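Local coordinates for glyoxylate reductase (Paecilomyces sp. J18, PDB 3WNV), which probably reduces glyoxylate to glycolate with a nicotinamide cofactor, as a member of the D-isomer specific 2-hydroxyacid dehydrogenase family, at residues V94-P108 with E316-K328. Numbering follows the deposited sequence.
Sequences VDAATEAGIAISSTP and EKGELLTQVPEQK
The C-terminal tail packs onto edge strand 103-105 of the five-stranded parallel sheet in what is, by family, probably the substrate-binding domain, apart from the Rossmann-type cofactor domain. It adds a single antiparallel bridge, with Ser105 opposite Gln323 as a non-hydrogen-bonded pair. Two backbone bonds flank it: Val324 N to Ile104 O (2.9 Å) and Ser106 N to Thr322 O (3.2 Å). Thr322 adds its hydroxyl, OG1 donating to Ser106 O at 2.7 Å, while its CG2 lies against the ring of Pro108, so one small branched residue serves both a polar and an apolar neighbour.

Beyond the bridge, CG of Gln327 stands anti to the carbonyl carbon (chi1 -58°) and the chain runs on extended, bringing the amide to where helix 94-99 turns into the strand. There NE2 gives one hydrogen to Thr98 OG1 (2.8 Å) and another to Ile102 O (2.9 Å), the latter in the carbonyl plane. OE1 accepts from Ile104 N (2.9 Å) and, on the opposite face of its plane, from Gln323 NE2, fixing the amide's rotation. Donor and acceptor on one group thus bond around Ala103 much as a neighbouring strand would, which suits a glutamine. A leucine in place of Gln327 would probably leave Ile102 O and Ile104 N without these partners and free the amide of Gln323 to turn.

Val94 CG1 packs on Gln327 CG and Val324 CG2, and Ala103 CB is small enough to admit Leu320 CD1 at 3.6 Å.

Glu326 OE1 bonds to Tyr89 OH, and Thr322 OG1 also pairs with Asn310 ND2 of helix 297-317. Ser105 bonds to Ile82 and His84, so strand 103-105 lies between parallel strand 81-85 and the tail.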
ATOM      1  N   VAL A  94      -6.614  -8.442  11.988  1.00 15.35           N
ATOM      2  CA  VAL A  94      -8.015  -8.069  12.106  1.00 16.18           C
ATOM      3  C   VAL A  94      -8.912  -9.068  12.863  1.00 17.74           C
ATOM      4  O   VAL A  94      -9.717  -8.672  13.691  1.00 16.20           O
ATOM      5  CB  VAL A  94      -8.607  -7.701  10.733  1.00 17.74           C
ATOM      6  CG1 VAL A  94     -10.098  -7.383  10.867  1.00 20.46           C
ATOM      7  CG2 VAL A  94      -7.815  -6.520  10.103  1.00 22.32           C
ATOM      8  N   ASP A  95      -8.802 -10.367  12.591  1.00 16.45           N
ATOM      9  CA  ASP A  95      -9.579 -11.322  13.358  1.00 17.11           C
ATOM     10  C   ASP A  95      -9.254 -11.316  14.857  1.00 15.24           C
ATOM     11  O   ASP A  95     -10.163 -11.437  15.703  1.00 16.34           O
ATOM     12  CB  ASP A  95      -9.413 -12.742  12.787  1.00 22.49           C
ATOM     13  CG  ASP A  95     -10.055 -12.893  11.412  1.00 32.09           C
ATOM     14  OD1 ASP A  95     -10.808 -11.987  11.002  1.00 34.51           O
ATOM     15  OD2 ASP A  95      -9.824 -13.921  10.742  1.00 32.67           O
ATOM     16  N   ALA A  96      -7.969 -11.198  15.212  1.00 14.58           N
ATOM     17  CA  ALA A  96      -7.656 -11.085  16.661  1.00  9.74           C
ATOM     18  C   ALA A  96      -8.348  -9.869  17.289  1.00 13.81           C
ATOM     19  O   ALA A  96      -8.906  -9.945  18.419  1.00 10.97           O
ATOM     20  CB  ALA A  96      -6.117 -11.041  16.907  1.00 10.94           C
ATOM     21  N   ALA A  97      -8.352  -8.755  16.554  1.00 16.39           N
ATOM     22  CA  ALA A  97      -9.054  -7.564  17.027  1.00 13.90           C
ATOM     23  C   ALA A  97     -10.548  -7.783  17.226  1.00 14.03           C
ATOM     24  O   ALA A  97     -11.115  -7.390  18.250  1.00 14.73           O
ATOM     25  CB  ALA A  97      -8.805  -6.383  16.089  1.00 13.78           C
ATOM     26  N   THR A  98     -11.185  -8.426  16.250  1.00 16.64           N
ATOM     27  CA  THR A  98     -12.619  -8.717  16.332  1.00 15.78           C
ATOM     28  C   THR A  98     -12.901  -9.529  17.600  1.00 19.68           C
ATOM     29  O   THR A  98     -13.823  -9.218  18.375  1.00 22.14           O
ATOM     30  CB  THR A  98     -13.076  -9.488  15.073  1.00 19.46           C
ATOM     31  OG1 THR A  98     -12.886  -8.631  13.931  1.00 17.56           O
ATOM     32  CG2 THR A  98     -14.554  -9.905  15.191  1.00 23.25           C
ATOM     33  N   GLU A  99     -12.061 -10.532  17.847  1.00 20.00           N
ATOM     34  CA  GLU A  99     -12.216 -11.381  19.029  1.00 20.77           C
ATOM     35  C   GLU A  99     -12.081 -10.608  20.349  1.00 18.63           C
ATOM     36  O   GLU A  99     -12.721 -10.952  21.358  1.00 19.20           O
ATOM     37  CB  GLU A  99     -11.202 -12.513  18.991  1.00 20.26           C
ATOM     38  CG  GLU A  99     -11.439 -13.495  17.884  1.00 23.88           C
ATOM     39  CD  GLU A  99     -10.308 -14.506  17.805  1.00 30.02           C
ATOM     40  OE1 GLU A  99      -9.546 -14.595  18.799  1.00 27.17           O
ATOM     41  OE2 GLU A  99     -10.176 -15.187  16.758  1.00 28.20           O
ATOM     42  N   ALA A 100     -11.232  -9.580  20.332  1.00 17.22           N
ATOM     43  CA  ALA A 100     -11.025  -8.739  21.501  1.00 20.09           C
ATOM     44  C   ALA A 100     -12.052  -7.613  21.565  1.00 22.63           C
ATOM     45  O   ALA A 100     -11.995  -6.769  22.465  1.00 23.27           O
ATOM     46  CB  ALA A 100      -9.580  -8.189  21.509  1.00 17.81           C
ATOM     47  N   GLY A 101     -13.030  -7.604  20.666  1.00 20.55           N
ATOM     48  CA  GLY A 101     -14.032  -6.537  20.694  1.00 19.47           C
ATOM     49  C   GLY A 101     -13.517  -5.178  20.208  1.00 18.56           C
ATOM     50  O   GLY A 101     -13.991  -4.128  20.643  1.00 20.91           O
ATOM     51  N   ILE A 102     -12.563  -5.186  19.297  1.00 16.24           N
ATOM     52  CA  ILE A 102     -11.968  -3.942  18.768  1.00 16.50           C
ATOM     53  C   ILE A 102     -12.332  -3.734  17.290  1.00 20.36           C
ATOM     54  O   ILE A 102     -12.145  -4.630  16.467  1.00 19.40           O
ATOM     55  CB  ILE A 102     -10.424  -3.969  18.907  1.00 13.45           C
ATOM     56  CG1 ILE A 102     -10.006  -4.197  20.359  1.00 12.17           C
ATOM     57  CG2 ILE A 102      -9.787  -2.698  18.311  1.00 14.75           C
ATOM     58  CD1 ILE A 102      -8.511  -4.462  20.502  1.00 16.76           C
ATOM     59  N   ALA A 103     -12.852  -2.551  16.967  1.00 15.43           N
ATOM     60  CA  ALA A 103     -13.188  -2.182  15.587  1.00 16.28           C
ATOM     61  C   ALA A 103     -12.012  -1.456  14.978  1.00 16.40           C
ATOM     62  O   ALA A 103     -11.373  -0.650  15.664  1.00 14.60           O
ATOM     63  CB  ALA A 103     -14.436  -1.312  15.554  1.00 19.15           C
ATOM     64  N   ILE A 104     -11.709  -1.738  13.704  1.00 12.89           N
ATOM     65  CA  ILE A 104     -10.558  -1.157  13.033  1.00 11.51           C
ATOM     66  C   ILE A 104     -11.020  -0.339  11.836  1.00 17.05           C
ATOM     67  O   ILE A 104     -11.881  -0.785  11.075  1.00 18.89           O
ATOM     68  CB  ILE A 104      -9.666  -2.276  12.448  1.00 11.63           C
ATOM     69  CG1 ILE A 104      -9.344  -3.314  13.529  1.00 17.95           C
ATOM     70  CG2 ILE A 104      -8.408  -1.713  11.818  1.00 11.42           C
ATOM     71  CD1 ILE A 104      -8.245  -2.910  14.472  1.00 20.21           C
ATOM     72  N   SER A 105     -10.463   0.858  11.673  1.00 13.19           N
ATOM     73  CA  SER A 105     -10.646   1.624  10.445  1.00 11.68           C
ATOM     74  C   SER A 105      -9.326   1.810   9.723  1.00 10.55           C
ATOM     75  O   SER A 105      -8.249   1.709  10.325  1.00 13.29           O
ATOM     76  CB  SER A 105     -11.331   2.978  10.761  1.00 17.98           C
ATOM     77  OG  SER A 105     -10.463   3.821  11.478  1.00 14.29           O
ATOM     78  N   SER A 106      -9.366   2.031   8.399  1.00 13.57           N
ATOM     79  CA  SER A 106      -8.142   2.282   7.635  1.00 11.66           C
ATOM     80  C   SER A 106      -8.418   3.536   6.840  1.00  9.39           C
ATOM     81  O   SER A 106      -9.415   4.229   7.129  1.00 15.09           O
ATOM     82  CB  SER A 106      -7.844   1.125   6.657  1.00 14.13           C
ATOM     83  OG  SER A 106      -9.044   0.836   5.960  1.00 15.18           O
ATOM     84  N   THR A 107      -7.571   3.820   5.857  1.00 16.15           N
ATOM     85  CA  THR A 107      -7.754   5.010   5.010  1.00 15.50           C
ATOM     86  C   THR A 107      -7.816   4.644   3.524  1.00 14.43           C
ATOM     87  O   THR A 107      -6.831   4.866   2.813  1.00 14.69           O
ATOM     88  CB  THR A 107      -6.641   6.027   5.199  1.00 14.14           C
ATOM     89  OG1 THR A 107      -5.366   5.450   4.847  1.00 16.46           O
ATOM     90  CG2 THR A 107      -6.600   6.506   6.654  1.00 12.40           C
ATOM     91  N   PRO A 108      -9.023   4.239   3.071  1.00 16.75           N
ATOM     92  CA  PRO A 108      -9.370   3.884   1.673  1.00 19.26           C
ATOM     93  C   PRO A 108     -10.017   5.023   0.855  1.00 27.84           C
ATOM     94  O   PRO A 108     -10.855   5.689   1.334  1.00 46.14           O
ATOM     95  CB  PRO A 108     -10.459   2.840   1.877  1.00 18.42           C
ATOM     96  CG  PRO A 108     -11.197   3.386   3.059  1.00 21.58           C
ATOM     97  CD  PRO A 108     -10.066   3.770   3.999  1.00 21.09           C
ATOM     98  N   GLU A 316     -17.465  10.043  19.713  1.00 20.24           N
ATOM     99  CA  GLU A 316     -18.712  10.792  19.889  1.00 27.97           C
ATOM    100  C   GLU A 316     -19.955   9.930  19.671  1.00 27.74           C
ATOM    101  O   GLU A 316     -20.936  10.050  20.404  1.00 28.79           O
ATOM    102  CB  GLU A 316     -18.767  12.004  18.934  1.00 25.61           C
ATOM    103  CG  GLU A 316     -17.802  13.148  19.264  1.00 32.14           C
ATOM    104  CD  GLU A 316     -17.801  14.265  18.213  1.00 38.54           C
ATOM    105  OE1 GLU A 316     -18.368  14.088  17.103  1.00 38.01           O
ATOM    106  OE2 GLU A 316     -17.207  15.332  18.489  1.00 40.88           O
ATOM    107  N   LYS A 317     -19.896   9.059  18.670  1.00 31.00           N
ATOM    108  CA  LYS A 317     -21.062   8.325  18.182  1.00 29.01           C
ATOM    109  C   LYS A 317     -20.918   6.811  18.330  1.00 24.29           C
ATOM    110  O   LYS A 317     -21.900   6.085  18.232  1.00 27.39           O
ATOM    111  CB  LYS A 317     -21.325   8.713  16.711  1.00 31.16           C
ATOM    112  CG  LYS A 317     -21.726  10.197  16.566  1.00 37.47           C
ATOM    113  CD  LYS A 317     -21.946  10.638  15.126  1.00 42.77           C
ATOM    114  CE  LYS A 317     -22.272  12.136  15.074  1.00 50.32           C
ATOM    115  NZ  LYS A 317     -22.112  12.714  13.707  1.00 52.66           N
ATOM    116  N   GLY A 318     -19.702   6.318  18.559  1.00 21.45           N
ATOM    117  CA  GLY A 318     -19.532   4.880  18.719  1.00 21.62           C
ATOM    118  C   GLY A 318     -19.618   4.177  17.383  1.00 26.43           C
ATOM    119  O   GLY A 318     -20.070   3.025  17.275  1.00 24.58           O
ATOM    120  N   GLU A 319     -19.179   4.869  16.346  1.00 26.90           N
ATOM    121  CA  GLU A 319     -19.095   4.243  15.037  1.00 30.93           C
ATOM    122  C   GLU A 319     -17.935   4.793  14.210  1.00 24.24           C
ATOM    123  O   GLU A 319     -17.507   5.926  14.389  1.00 22.42           O
ATOM    124  CB  GLU A 319     -20.430   4.352  14.291  1.00 39.07           C
ATOM    125  CG  GLU A 319     -20.809   5.753  13.882  1.00 43.39           C
ATOM    126  CD  GLU A 319     -22.277   6.027  14.107  1.00 54.03           C
ATOM    127  OE1 GLU A 319     -22.868   5.370  14.993  1.00 60.44           O
ATOM    128  OE2 GLU A 319     -22.833   6.912  13.417  1.00 55.29           O
ATOM    129  N   LEU A 320     -17.420   3.962  13.317  1.00 23.43           N
ATOM    130  CA  LEU A 320     -16.346   4.356  12.427  1.00 20.18           C
ATOM    131  C   LEU A 320     -16.880   4.870  11.080  1.00 24.37           C
ATOM    132  O   LEU A 320     -18.029   4.613  10.704  1.00 25.73           O
ATOM    133  CB  LEU A 320     -15.396   3.175  12.205  1.00 18.65           C
ATOM    134  CG  LEU A 320     -14.611   2.694  13.419  1.00 21.32           C
ATOM    135  CD1 LEU A 320     -13.906   1.350  13.114  1.00 16.15           C
ATOM    136  CD2 LEU A 320     -13.593   3.754  13.871  1.00 20.36           C
ATOM    137  N   LEU A 321     -16.039   5.601  10.363  1.00 21.12           N
ATOM    138  CA  LEU A 321     -16.378   6.088   9.035  1.00 20.07           C
ATOM    139  C   LEU A 321     -15.926   5.102   7.963  1.00 21.63           C
ATOM    140  O   LEU A 321     -16.661   4.824   7.013  1.00 22.07           O
ATOM    141  CB  LEU A 321     -15.719   7.448   8.793  1.00 20.97           C
ATOM    142  CG  LEU A 321     -16.088   8.526   9.797  1.00 24.23           C
ATOM    143  CD1 LEU A 321     -15.529   9.865   9.324  1.00 24.27           C
ATOM    144  CD2 LEU A 321     -17.586   8.603   9.950  1.00 26.02           C
ATOM    145  N   THR A 322     -14.704   4.583   8.108  1.00 17.27           N
ATOM    146  CA  THR A 322     -14.146   3.637   7.157  1.00 18.84           C
ATOM    147  C   THR A 322     -13.652   2.342   7.817  1.00 14.86           C
ATOM    148  O   THR A 322     -12.465   1.981   7.719  1.00 17.62           O
ATOM    149  CB  THR A 322     -12.984   4.228   6.388  1.00 19.97           C
ATOM    150  OG1 THR A 322     -12.011   4.783   7.296  1.00 18.13           O
ATOM    151  CG2 THR A 322     -13.481   5.320   5.433  1.00 22.41           C
ATOM    152  N   GLN A 323     -14.565   1.659   8.470  1.00 16.89           N
ATOM    153  CA  GLN A 323     -14.250   0.358   9.096  1.00 13.82           C
ATOM    154  C   GLN A 323     -13.781  -0.638   8.037  1.00 16.65           C
ATOM    155  O   GLN A 323     -14.320  -0.669   6.925  1.00 20.06           O
ATOM    156  CB  GLN A 323     -15.468  -0.191   9.800  1.00 16.20           C
ATOM    157  CG  GLN A 323     -15.160  -1.466  10.605  1.00 20.21           C
ATOM    158  CD  GLN A 323     -16.313  -1.903  11.500  1.00 21.04           C
ATOM    159  OE1 GLN A 323     -17.467  -1.553  11.262  1.00 27.21           O
ATOM    160  NE2 GLN A 323     -16.001  -2.678  12.542  1.00 18.55           N
ATOM    161  N   VAL A 324     -12.746  -1.416   8.359  1.00 13.90           N
ATOM    162  CA  VAL A 324     -12.191  -2.392   7.409  1.00 15.50           C
ATOM    163  C   VAL A 324     -13.271  -3.391   6.938  1.00 21.59           C
ATOM    164  O   VAL A 324     -14.126  -3.801   7.718  1.00 21.75           O
ATOM    165  CB  VAL A 324     -10.988  -3.122   8.006  1.00 14.82           C
ATOM    166  CG1 VAL A 324      -9.828  -2.131   8.262  1.00 15.62           C
ATOM    167  CG2 VAL A 324     -11.370  -3.898   9.295  1.00 18.60           C
ATOM    168  N   PRO A 325     -13.248  -3.766   5.630  1.00 24.30           N
ATOM    169  CA  PRO A 325     -14.314  -4.618   5.079  1.00 23.02           C
ATOM    170  C   PRO A 325     -14.397  -5.988   5.772  1.00 17.26           C
ATOM    171  O   PRO A 325     -15.486  -6.536   5.871  1.00 19.52           O
ATOM    172  CB  PRO A 325     -13.927  -4.770   3.588  1.00 23.82           C
ATOM    173  CG  PRO A 325     -12.487  -4.315   3.492  1.00 25.58           C
ATOM    174  CD  PRO A 325     -12.331  -3.282   4.588  1.00 24.46           C
ATOM    175  N   GLU A 326     -13.280  -6.517   6.263  1.00 16.97           N
ATOM    176  CA  GLU A 326     -13.362  -7.757   7.067  1.00 24.40           C
ATOM    177  C   GLU A 326     -14.386  -7.730   8.196  1.00 26.56           C
ATOM    178  O   GLU A 326     -15.009  -8.756   8.501  1.00 27.52           O
ATOM    179  CB  GLU A 326     -12.006  -8.146   7.645  1.00 23.75           C
ATOM    180  CG  GLU A 326     -10.981  -8.484   6.609  1.00 25.18           C
ATOM    181  CD  GLU A 326     -10.257  -7.258   6.081  1.00 30.57           C
ATOM    182  OE1 GLU A 326     -10.800  -6.144   6.170  1.00 24.42           O
ATOM    183  OE2 GLU A 326      -9.137  -7.409   5.572  1.00 37.04           O
ATOM    184  N   GLN A 327     -14.581  -6.572   8.828  1.00 20.79           N
ATOM    185  CA  GLN A 327     -15.474  -6.525   9.974  1.00 27.06           C
ATOM    186  C   GLN A 327     -16.828  -5.991   9.569  1.00 31.45           C
ATOM    187  O   GLN A 327     -17.742  -5.954  10.374  1.00 30.15           O
ATOM    188  CB  GLN A 327     -14.911  -5.630  11.094  1.00 20.98           C
ATOM    189  CG  GLN A 327     -13.535  -6.050  11.623  1.00 19.10           C
ATOM    190  CD  GLN A 327     -13.099  -5.192  12.796  1.00 20.62           C
ATOM    191  OE1 GLN A 327     -13.309  -3.976  12.784  1.00 16.48           O
ATOM    192  NE2 GLN A 327     -12.526  -5.827  13.840  1.00 20.52           N
ATOM    193  N   LYS A 328     -16.960  -5.575   8.320  1.00 39.44           N
ATOM    194  CA  LYS A 328     -18.124  -4.793   7.920  1.00 46.27           C
ATOM    195  C   LYS A 328     -19.073  -5.583   7.015  1.00 50.02           C
ATOM    196  O   LYS A 328     -19.324  -6.775   7.231  1.00 49.93           O
ATOM    197  CB  LYS A 328     -17.650  -3.503   7.230  1.00 48.10           C
ATOM    198  CG  LYS A 328     -18.639  -2.333   7.229  1.00 48.60           C
ATOM    199  CD  LYS A 328     -17.996  -1.120   6.546  1.00 49.78           C
ATOM    200  CE  LYS A 328     -18.999  -0.006   6.264  1.00 50.75           C
ATOM    201  NZ  LYS A 328     -18.342   1.278   5.826  1.00 48.89           N
TER